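Local structure of fructose-bisphosphate aldolase (Thermus caldophilus, 2FJK) at residues 19-24 / 43-48; 78-83 / 98-103; 189-194 / 240-245. The protein belongs to the class II fructose-bisphosphate aldolases, enzymes built on a TIM barrel, and holds 1,3-dihydroxyacetonephosphate in a pocket of that barrel. All coordinates share one frame; numbering follows the deposited sequence.

Contact 1 of 3, residues 19-24 / 43-48; sequences VGAFNT and PVILAL
Phe22 pairs with Leu46 where strands 19-23 and 44-47 run parallel as neighbours in the TIM barrel, the two strands of a beta-alpha-beta unit whose helix is 27-38. The close-knit part is the half from Ala21 to Thr24. Phe22 bonds to the residues on either side of Leu46: its N donates to Ile45 O at 3.0 Å, and Ala47 N answers to Phe22 O at 2.9 Å, coming in 49° above the carbonyl plane. Next along, Thr24 N donates to Ala47 O, which also takes a CA-H...O contact from Asn23 CA at 3.1 Å. On the face of Ala21 and Ala47, Ala21 CB lies 3.9 Å from Ile45 CB, and Asn23 leans its amide over Ala47 CB while touching the bound 1,3-dihydroxyacetonephosphate. Thr24 OG1 is buried with no polar partner in the model.

The other end is looser. Gly20 O still accepts from Ile45 N, but Gly20 N reaches Pro43 O through a water, 2.9 Å from Gly20 N and 2.8 Å from Pro43 O. The water takes the place of a direct bond, although the residues here are all buried; Val19 CG2 packs on Pro43 CG. On the face of Phe22 and Leu46, a chi1 of -54° swings the Phe22 ring back along its own strand over Gly20, and its CD1 meets Val44 CG2 at 3.7 Å.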
loop_
_atom_site.group_PDB
_atom_site.type_symbol
_atom_site.label_atom_id
_atom_site.label_comp_id
_atom_site.label_asym_id
_atom_site.label_seq_id
_atom_site.Cartn_x
_atom_site.Cartn_y
_atom_site.Cartn_z
ATOM N N VAL A 19 14.854 -20.896 12.282
ATOM C CA VAL A 19 14.545 -19.858 11.319
ATOM C C VAL A 19 15.347 -18.627 11.696
ATOM O O VAL A 19 15.354 -18.212 12.856
ATOM C CB VAL A 19 13.055 -19.504 11.349
ATOM C CG1 VAL A 19 12.814 -18.206 10.602
ATOM C CG2 VAL A 19 12.253 -20.632 10.734
ATOM N N GLY A 20 16.025 -18.047 10.716
ATOM C CA GLY A 20 16.828 -16.870 10.995
ATOM C C GLY A 20 16.064 -15.561 11.071
ATOM O O GLY A 20 15.167 -15.300 10.269
ATOM N N ALA A 21 16.405 -14.748 12.065
ATOM C CA ALA A 21 15.803 -13.432 12.230
ATOM C C ALA A 21 16.992 -12.536 11.926
ATOM O O ALA A 21 18.078 -12.732 12.478
ATOM C CB ALA A 21 15.315 -13.222 13.671
ATOM N N PHE A 22 16.803 -11.579 11.026
ATOM C CA PHE A 22 17.891 -10.697 10.647
ATOM C C PHE A 22 17.517 -9.232 10.775
ATOM O O PHE A 22 16.474 -8.794 10.276
ATOM C CB PHE A 22 18.332 -10.998 9.216
ATOM C CG PHE A 22 18.686 -12.442 8.981
ATOM C CD1 PHE A 22 17.695 -13.383 8.722
ATOM C CD2 PHE A 22 20.012 -12.861 9.028
ATOM C CE1 PHE A 22 18.014 -14.725 8.511
ATOM C CE2 PHE A 22 20.346 -14.203 8.820
ATOM C CZ PHE A 22 19.342 -15.136 8.562
ATOM N N ASN A 23 18.382 -8.477 11.442
ATOM C CA ASN A 23 18.152 -7.056 11.659
ATOM C C ASN A 23 18.387 -6.269 10.391
ATOM O O ASN A 23 19.313 -6.555 9.638
ATOM C CB ASN A 23 19.064 -6.540 12.775
ATOM C CG ASN A 23 18.650 -7.051 14.118
ATOM O OD1 ASN A 23 17.767 -6.482 14.773
ATOM N ND2 ASN A 23 19.260 -8.149 14.538
ATOM N N THR A 24 17.525 -5.282 10.163
ATOM C CA THR A 24 17.607 -4.432 8.983
ATOM C C THR A 24 17.447 -2.998 9.420
ATOM O O THR A 24 16.737 -2.724 10.379
ATOM C CB THR A 24 16.460 -4.669 8.001
ATOM O OG1 THR A 24 16.231 -6.070 7.846
ATOM C CG2 THR A 24 16.799 -4.039 6.662
ATOM N N PRO A 43 12.017 -19.771 5.076
ATOM C CA PRO A 43 11.134 -18.823 5.757
ATOM C C PRO A 43 12.117 -17.835 6.377
ATOM O O PRO A 43 13.285 -18.171 6.519
ATOM C CB PRO A 43 10.432 -19.695 6.796
ATOM C CG PRO A 43 11.466 -20.771 7.093
ATOM C CD PRO A 43 11.989 -21.097 5.728
ATOM N N VAL A 44 11.680 -16.629 6.721
ATOM C CA VAL A 44 12.599 -15.655 7.301
ATOM C C VAL A 44 11.867 -14.623 8.149
ATOM O O VAL A 44 10.673 -14.388 7.972
ATOM C CB VAL A 44 13.402 -14.912 6.194
ATOM C CG1 VAL A 44 12.486 -13.986 5.411
ATOM C CG2 VAL A 44 14.563 -14.125 6.812
ATOM N N ILE A 45 12.600 -14.021 9.078
ATOM C CA ILE A 45 12.058 -13.001 9.960
ATOM C C ILE A 45 12.841 -11.706 9.790
ATOM O O ILE A 45 14.069 -11.699 9.881
ATOM C CB ILE A 45 12.152 -13.427 11.443
ATOM C CG1 ILE A 45 11.211 -14.606 11.708
ATOM C CG2 ILE A 45 11.777 -12.263 12.353
ATOM C CD1 ILE A 45 11.296 -15.152 13.122
ATOM N N LEU A 46 12.133 -10.616 9.521
ATOM C CA LEU A 46 12.778 -9.315 9.395
ATOM C C LEU A 46 12.690 -8.662 10.780
ATOM O O LEU A 46 11.601 -8.383 11.287
ATOM C CB LEU A 46 12.071 -8.466 8.333
ATOM C CG LEU A 46 12.218 -9.008 6.908
ATOM C CD1 LEU A 46 11.609 -8.050 5.904
ATOM C CD2 LEU A 46 13.684 -9.180 6.605
ATOM N N ALA A 47 13.845 -8.452 11.403
ATOM C CA ALA A 47 13.896 -7.862 12.735
ATOM C C ALA A 47 14.275 -6.393 12.706
ATOM O O ALA A 47 15.221 -5.990 12.029
ATOM C CB ALA A 47 14.890 -8.640 13.619
ATOM N N LEU A 48 13.518 -5.590 13.436
ATOM C CA LEU A 48 13.805 -4.178 13.511
ATOM C C LEU A 48 13.866 -3.716 14.959
ATOM O O LEU A 48 12.865 -3.721 15.658
ATOM C CB LEU A 48 12.746 -3.365 12.773
ATOM C CG LEU A 48 12.797 -3.327 11.249
ATOM C CD1 LEU A 48 12.296 -4.653 10.672
ATOM C CD2 LEU A 48 11.937 -2.168 10.768
HETATM O O HOH W 1 15.777 -18.401 7.827
#

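Contact 2 of 3, residues 78-83 / 98-103; sequences HLDHGS and SVMIDK. With 13P (1,3-dihydroxyacetonephosphate), chain E.
Met100, a selenomethionine, reaches the loop of Asp80 and His81 by leaving strand 98-101 extended, CG opposite the backbone N (chi1 -178°), and then bending at chi3 (-42°). The extended chain sets SE beside the His81 backbone, and the bend brings CE to 3.6 Å from Asp80 CA. Asp80 has a similar first torsion, and its side chain runs alongside that of Met100, pointing the same way. The His81 ring stands next to them: SE approaches it obliquely, 4.5 Å from the ring centroid, and Asp80 OD1 lies above one face, offset toward the rim.

Underneath, the backbones are laced in two places with a change of register between them. Leu79 N donates to Ser98 O at 3.1 Å. Past the turn, Gly82 N bonds to Met100 O from well above the carbonyl plane, and Asp102 N returns to Gly82 O at 2.8 Å in a nearly straight bond lying in the carbonyl plane. Leu79 CD2 tucks over Met100 O at 3.6 Å, and Lys103 NZ adds a weak bond to Ser83 O.

The loop follows strand 75-78 at its C-terminal end, where TIM barrels carry their binding sites, and Asp80 and His81 both line the pocket. Asp80 OD1 accepts the ligand hydroxyl O3 of 1,3-dihydroxyacetonephosphate at 3.1 Å and takes a second, weak bond from His208 NE2. With two donors on one oxygen and the apolar CE close by, the carboxylate is probably limited in its rotation and kept turned to the ligand.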
loop_
_atom_site.group_PDB
_atom_site.type_symbol
_atom_site.label_atom_id
_atom_site.label_comp_id
_atom_site.label_asym_id
_atom_site.label_seq_id
_atom_site.Cartn_x
_atom_site.Cartn_y
_atom_site.Cartn_z
ATOM N N HIS A 78 9.285 -8.704 12.960
ATOM C CA HIS A 78 9.328 -8.591 14.428
ATOM C C HIS A 78 10.016 -7.341 14.974
ATOM O O HIS A 78 10.980 -6.850 14.390
ATOM C CB HIS A 78 10.039 -9.805 15.040
ATOM C CG HIS A 78 9.316 -11.100 14.855
ATOM N ND1 HIS A 78 9.420 -12.140 15.753
ATOM C CD2 HIS A 78 8.493 -11.536 13.870
ATOM C CE1 HIS A 78 8.689 -13.159 15.334
ATOM N NE2 HIS A 78 8.116 -12.818 14.194
ATOM N N LEU A 79 9.532 -6.858 16.120
ATOM C CA LEU A 79 10.088 -5.674 16.771
ATOM C C LEU A 79 11.477 -5.932 17.375
ATOM O O LEU A 79 12.423 -5.229 17.060
ATOM C CB LEU A 79 9.132 -5.158 17.853
ATOM C CG LEU A 79 9.683 -4.147 18.874
ATOM C CD1 LEU A 79 10.283 -2.936 18.169
ATOM C CD2 LEU A 79 8.558 -3.712 19.811
ATOM N N ASP A 80 11.618 -6.923 18.242
ATOM C CA ASP A 80 12.945 -7.192 18.810
ATOM C C ASP A 80 13.365 -6.229 19.945
ATOM O O ASP A 80 13.711 -5.062 19.718
ATOM C CB ASP A 80 13.999 -7.169 17.686
ATOM C CG ASP A 80 15.350 -7.710 18.122
ATOM O OD1 ASP A 80 15.381 -8.800 18.731
ATOM O OD2 ASP A 80 16.380 -7.056 17.841
ATOM N N HIS A 81 13.316 -6.742 21.167
ATOM C CA HIS A 81 13.702 -5.989 22.350
ATOM C C HIS A 81 13.001 -4.640 22.472
ATOM O O HIS A 81 13.656 -3.599 22.585
ATOM C CB HIS A 81 15.221 -5.794 22.355
ATOM C CG HIS A 81 15.990 -7.078 22.414
ATOM N ND1 HIS A 81 17.078 -7.334 21.609
ATOM C CD2 HIS A 81 15.819 -8.184 23.176
ATOM C CE1 HIS A 81 17.544 -8.543 21.870
ATOM N NE2 HIS A 81 16.798 -9.079 22.818
ATOM N N GLY A 82 11.671 -4.660 22.439
ATOM C CA GLY A 82 10.916 -3.431 22.587
ATOM C C GLY A 82 11.200 -2.932 23.992
ATOM O O GLY A 82 11.266 -3.730 24.924
ATOM N N SER A 83 11.383 -1.625 24.146
ATOM C CA SER A 83 11.697 -1.037 25.443
ATOM C C SER A 83 10.483 -0.725 26.298
ATOM O O SER A 83 10.578 -0.688 27.527
ATOM C CB SER A 83 12.471 0.269 25.266
ATOM O OG SER A 83 11.692 1.236 24.584
ATOM N N SER A 98 4.712 -9.487 14.822
ATOM C CA SER A 98 5.185 -10.048 16.079
ATOM C C SER A 98 5.980 -8.984 16.831
ATOM O O SER A 98 6.853 -8.318 16.261
ATOM C CB SER A 98 6.078 -11.255 15.823
ATOM O OG SER A 98 5.838 -11.824 14.540
ATOM N N VAL A 99 5.665 -8.816 18.109
ATOM C CA VAL A 99 6.357 -7.833 18.917
ATOM C C VAL A 99 7.049 -8.490 20.088
ATOM O O VAL A 99 6.767 -9.639 20.444
ATOM C CB VAL A 99 5.404 -6.773 19.471
ATOM C CG1 VAL A 99 4.744 -6.027 18.329
ATOM C CG2 VAL A 99 4.372 -7.429 20.379
HETATM N N MSE A 100 7.950 -7.734 20.694
HETATM C CA MSE A 100 8.709 -8.230 21.817
HETATM C C MSE A 100 8.986 -7.120 22.801
HETATM O O MSE A 100 9.427 -6.029 22.426
HETATM C CB MSE A 100 10.029 -8.800 21.324
HETATM C CG MSE A 100 10.869 -9.394 22.407
HETATM SE SE MSE A 100 12.595 -9.754 21.712
HETATM C CE MSE A 100 12.106 -10.495 19.992
ATOM N N ILE A 101 8.714 -7.404 24.063
ATOM C CA ILE A 101 8.958 -6.448 25.115
ATOM C C ILE A 101 10.088 -7.045 25.942
ATOM O O ILE A 101 10.068 -8.231 26.280
ATOM C CB ILE A 101 7.694 -6.258 25.988
ATOM C CG1 ILE A 101 7.993 -5.313 27.146
ATOM C CG2 ILE A 101 7.200 -7.612 26.495
ATOM C CD1 ILE A 101 8.301 -3.898 26.718
ATOM N N ASP A 102 11.094 -6.236 26.239
ATOM C CA ASP A 102 12.210 -6.717 27.032
ATOM C C ASP A 102 12.205 -6.117 28.434
ATOM O O ASP A 102 12.562 -4.956 28.634
ATOM C CB ASP A 102 13.536 -6.416 26.332
ATOM C CG ASP A 102 14.742 -6.832 27.163
ATOM O OD1 ASP A 102 14.641 -7.821 27.924
ATOM O OD2 ASP A 102 15.797 -6.175 27.041
ATOM N N LYS A 103 11.770 -6.922 29.398
ATOM C CA LYS A 103 11.726 -6.506 30.797
ATOM C C LYS A 103 12.445 -7.579 31.603
ATOM O O LYS A 103 12.066 -7.891 32.727
ATOM C CB LYS A 103 10.275 -6.369 31.266
ATOM C CG LYS A 103 9.506 -5.255 30.564
ATOM C CD LYS A 103 10.046 -3.888 30.950
ATOM C CE LYS A 103 9.286 -2.774 30.246
ATOM N NZ LYS A 103 9.748 -1.430 30.682
HETATM P P 13P E . 24.241 -9.933 17.588
HETATM O O1P 13P E . 24.985 -8.560 17.953
HETATM O O2P 13P E . 25.089 -11.093 18.254
HETATM O O3P 13P E . 24.230 -10.114 16.040
HETATM O O1 13P E . 22.743 -9.864 18.165
HETATM C C1 13P E . 21.700 -10.509 17.438
HETATM C C2 13P E . 20.507 -10.506 18.361
HETATM O O2 13P E . 20.632 -10.939 19.504
HETATM C C3 13P E . 19.154 -9.972 17.893
HETATM O O3 13P E . 18.224 -9.962 18.970
#

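Contact 3 of 3, residues 189-194 / 240-245; sequences IDHPRL and KKAISL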
loop_
_atom_site.group_PDB
_atom_site.type_symbol
_atom_site.label_atom_id
_atom_site.label_comp_id
_atom_site.label_asym_id
_atom_site.label_seq_id
_atom_site.Cartn_x
_atom_site.Cartn_y
_atom_site.Cartn_z
ATOM N N ILE A 189 28.142 -22.151 26.271
ATOM C CA ILE A 189 26.706 -22.174 26.070
ATOM C C ILE A 189 26.153 -23.271 26.967
ATOM O O ILE A 189 26.551 -24.429 26.854
ATOM C CB ILE A 189 26.341 -22.491 24.608
ATOM C CG1 ILE A 189 27.100 -21.556 23.664
ATOM C CG2 ILE A 189 24.839 -22.376 24.420
ATOM C CD1 ILE A 189 26.948 -20.089 23.976
ATOM N N ASP A 190 25.246 -22.900 27.861
ATOM C CA ASP A 190 24.649 -23.848 28.791
ATOM C C ASP A 190 23.622 -24.724 28.086
ATOM O O ASP A 190 22.420 -24.485 28.183
ATOM C CB ASP A 190 23.975 -23.095 29.939
ATOM C CG ASP A 190 23.863 -23.930 31.192
ATOM O OD1 ASP A 190 23.434 -25.098 31.090
ATOM O OD2 ASP A 190 24.197 -23.414 32.281
ATOM N N HIS A 191 24.095 -25.744 27.382
ATOM C CA HIS A 191 23.201 -26.636 26.651
ATOM C C HIS A 191 22.258 -27.441 27.540
ATOM O O HIS A 191 21.087 -27.618 27.203
ATOM C CB HIS A 191 24.015 -27.570 25.756
ATOM C CG HIS A 191 24.633 -26.881 24.577
ATOM N ND1 HIS A 191 23.884 -26.218 23.628
ATOM C CD2 HIS A 191 25.924 -26.764 24.186
ATOM C CE1 HIS A 191 24.686 -25.725 22.701
ATOM N NE2 HIS A 191 25.930 -26.043 23.015
ATOM N N PRO A 192 22.750 -27.937 28.689
ATOM C CA PRO A 192 21.876 -28.711 29.575
ATOM C C PRO A 192 20.724 -27.837 30.041
ATOM O O PRO A 192 19.583 -28.284 30.124
ATOM C CB PRO A 192 22.804 -29.098 30.725
ATOM C CG PRO A 192 24.133 -29.192 30.052
ATOM C CD PRO A 192 24.136 -27.960 29.184
ATOM N N ARG A 193 21.047 -26.585 30.348
ATOM C CA ARG A 193 20.059 -25.619 30.799
ATOM C C ARG A 193 18.999 -25.432 29.714
ATOM O O ARG A 193 17.802 -25.400 29.995
ATOM C CB ARG A 193 20.739 -24.283 31.086
ATOM C CG ARG A 193 19.865 -23.294 31.798
ATOM C CD ARG A 193 20.593 -21.994 32.057
ATOM N NE ARG A 193 20.043 -21.355 33.244
ATOM C CZ ARG A 193 20.398 -21.659 34.486
ATOM N NH1 ARG A 193 21.321 -22.584 34.706
ATOM N NH2 ARG A 193 19.800 -21.064 35.507
ATOM N N LEU A 194 19.447 -25.301 28.469
ATOM C CA LEU A 194 18.527 -25.130 27.351
ATOM C C LEU A 194 17.622 -26.363 27.282
ATOM O O LEU A 194 16.405 -26.256 27.110
ATOM C CB LEU A 194 19.316 -24.972 26.047
ATOM C CG LEU A 194 18.530 -24.805 24.740
ATOM C CD1 LEU A 194 17.521 -23.656 24.860
ATOM C CD2 LEU A 194 19.509 -24.540 23.610
ATOM N N LYS A 240 24.057 -25.404 16.318
ATOM C CA LYS A 240 23.394 -26.627 15.872
ATOM C C LYS A 240 22.731 -27.407 17.007
ATOM O O LYS A 240 21.569 -27.800 16.912
ATOM C CB LYS A 240 24.391 -27.538 15.147
ATOM C CG LYS A 240 24.762 -27.072 13.754
ATOM C CD LYS A 240 25.806 -27.996 13.152
ATOM C CE LYS A 240 26.175 -27.572 11.743
ATOM N NZ LYS A 240 27.238 -28.449 11.172
ATOM N N LYS A 241 23.480 -27.640 18.076
ATOM C CA LYS A 241 22.957 -28.377 19.219
ATOM C C LYS A 241 21.786 -27.607 19.813
ATOM O O LYS A 241 20.720 -28.174 20.064
ATOM C CB LYS A 241 24.052 -28.555 20.268
ATOM C CG LYS A 241 23.698 -29.488 21.417
ATOM C CD LYS A 241 24.918 -29.687 22.303
ATOM C CE LYS A 241 24.668 -30.704 23.408
ATOM N NZ LYS A 241 25.909 -30.962 24.197
ATOM N N ALA A 242 21.985 -26.311 20.028
ATOM C CA ALA A 242 20.933 -25.475 20.594
ATOM C C ALA A 242 19.667 -25.600 19.757
ATOM O O ALA A 242 18.559 -25.680 20.296
ATOM C CB ALA A 242 21.388 -24.017 20.657
ATOM N N ILE A 243 19.831 -25.621 18.437
ATOM C CA ILE A 243 18.685 -25.753 17.542
ATOM C C ILE A 243 18.071 -27.141 17.677
ATOM O O ILE A 243 16.850 -27.289 17.681
ATOM C CB ILE A 243 19.079 -25.529 16.072
ATOM C CG1 ILE A 243 19.498 -24.070 15.866
ATOM C CG2 ILE A 243 17.903 -25.874 15.164
ATOM C CD1 ILE A 243 20.058 -23.783 14.488
ATOM N N SER A 244 18.924 -28.153 17.787
ATOM C CA SER A 244 18.449 -29.525 17.936
ATOM C C SER A 244 17.783 -29.661 19.293
ATOM O O SER A 244 17.037 -30.609 19.533
ATOM C CB SER A 244 19.611 -30.517 17.877
ATOM O OG SER A 244 20.323 -30.519 19.107
ATOM N N LEU A 245 18.053 -28.712 20.183
ATOM C CA LEU A 245 17.479 -28.766 21.517
ATOM C C LEU A 245 16.205 -27.969 21.736
ATOM O O LEU A 245 15.651 -28.007 22.827
ATOM C CB LEU A 245 18.516 -28.343 22.553
ATOM C CG LEU A 245 19.631 -29.357 22.808
ATOM C CD1 LEU A 245 20.591 -28.807 23.851
ATOM C CD2 LEU A 245 19.021 -30.671 23.285
#
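The imidazole of His191 is sandwiched between Lys241 and Ile189. Over the middle of one face sits Lys241 CD, 3.6 Å from the ring centroid and 11° off the normal, a CH-pi contact; the opposite face takes Ile189 CG2, shifted toward the rim. His191 CE1 reaches in to Ala242 N, 3.8 Å away, while NE2 is hydrogen-bonded to Asp238, one turn earlier on helix 236-244. Lys241 can cover the ring because its chain is fully extended from a chi1 of -171°, so that its methylenes pass obliquely across the imidazole and its amine ends near His191 CB and CD2.

One turn further along helix 191-200, Leu194 drives CD2 onto Ala242, 3.5 Å from both its CA and its CB, which is snug for carbon on carbon. Leu245 closes the same side, with CB 4.1 Å from Leu194 CD2 and CD1 over His191 O at 3.6 Å. Ile247, on the strand that follows, meets both Leu194 and Ala242 and ties this junction of two outer helices to the barrel wall.

His191 thus belongs to the start of one helix but has its polar partner in the other. NE2 probably donates to the Asp238 carboxylate, and ND1 is buried without a partner in the model. The carboxylate would favour a positive ring, whereas Lys241 NZ, 5.1 Å from NE2, and the N-terminal end of helix 191-200 would work against it; a neutral imidazole is consistent with this balance.

In the fold
Contacts 1 and 2 are joined directly, their centres about 13 Å apart: strand 44-47 pairs on its other side with the start of 78-83, through probable hydrogen bonds from His78 N to Leu46 O (2.9 Å) and from Leu48 N to His78 O (3.0 Å). Both reach the ligand pocket, contact 1 with Asn23 and contact 2 with Asp80 and His81, and Asn23 OD1 packs 3.4 Å from Asp80 OD2. Contact 3 lies apart, about 21 and 23 Å from them between centres, and its Ala242 side chain is about 13 Å from the ligand. Strand 247-252 bridges the gap: Ile247 packs under contact 3, while Ile250 bonds to Val19 and Ala21.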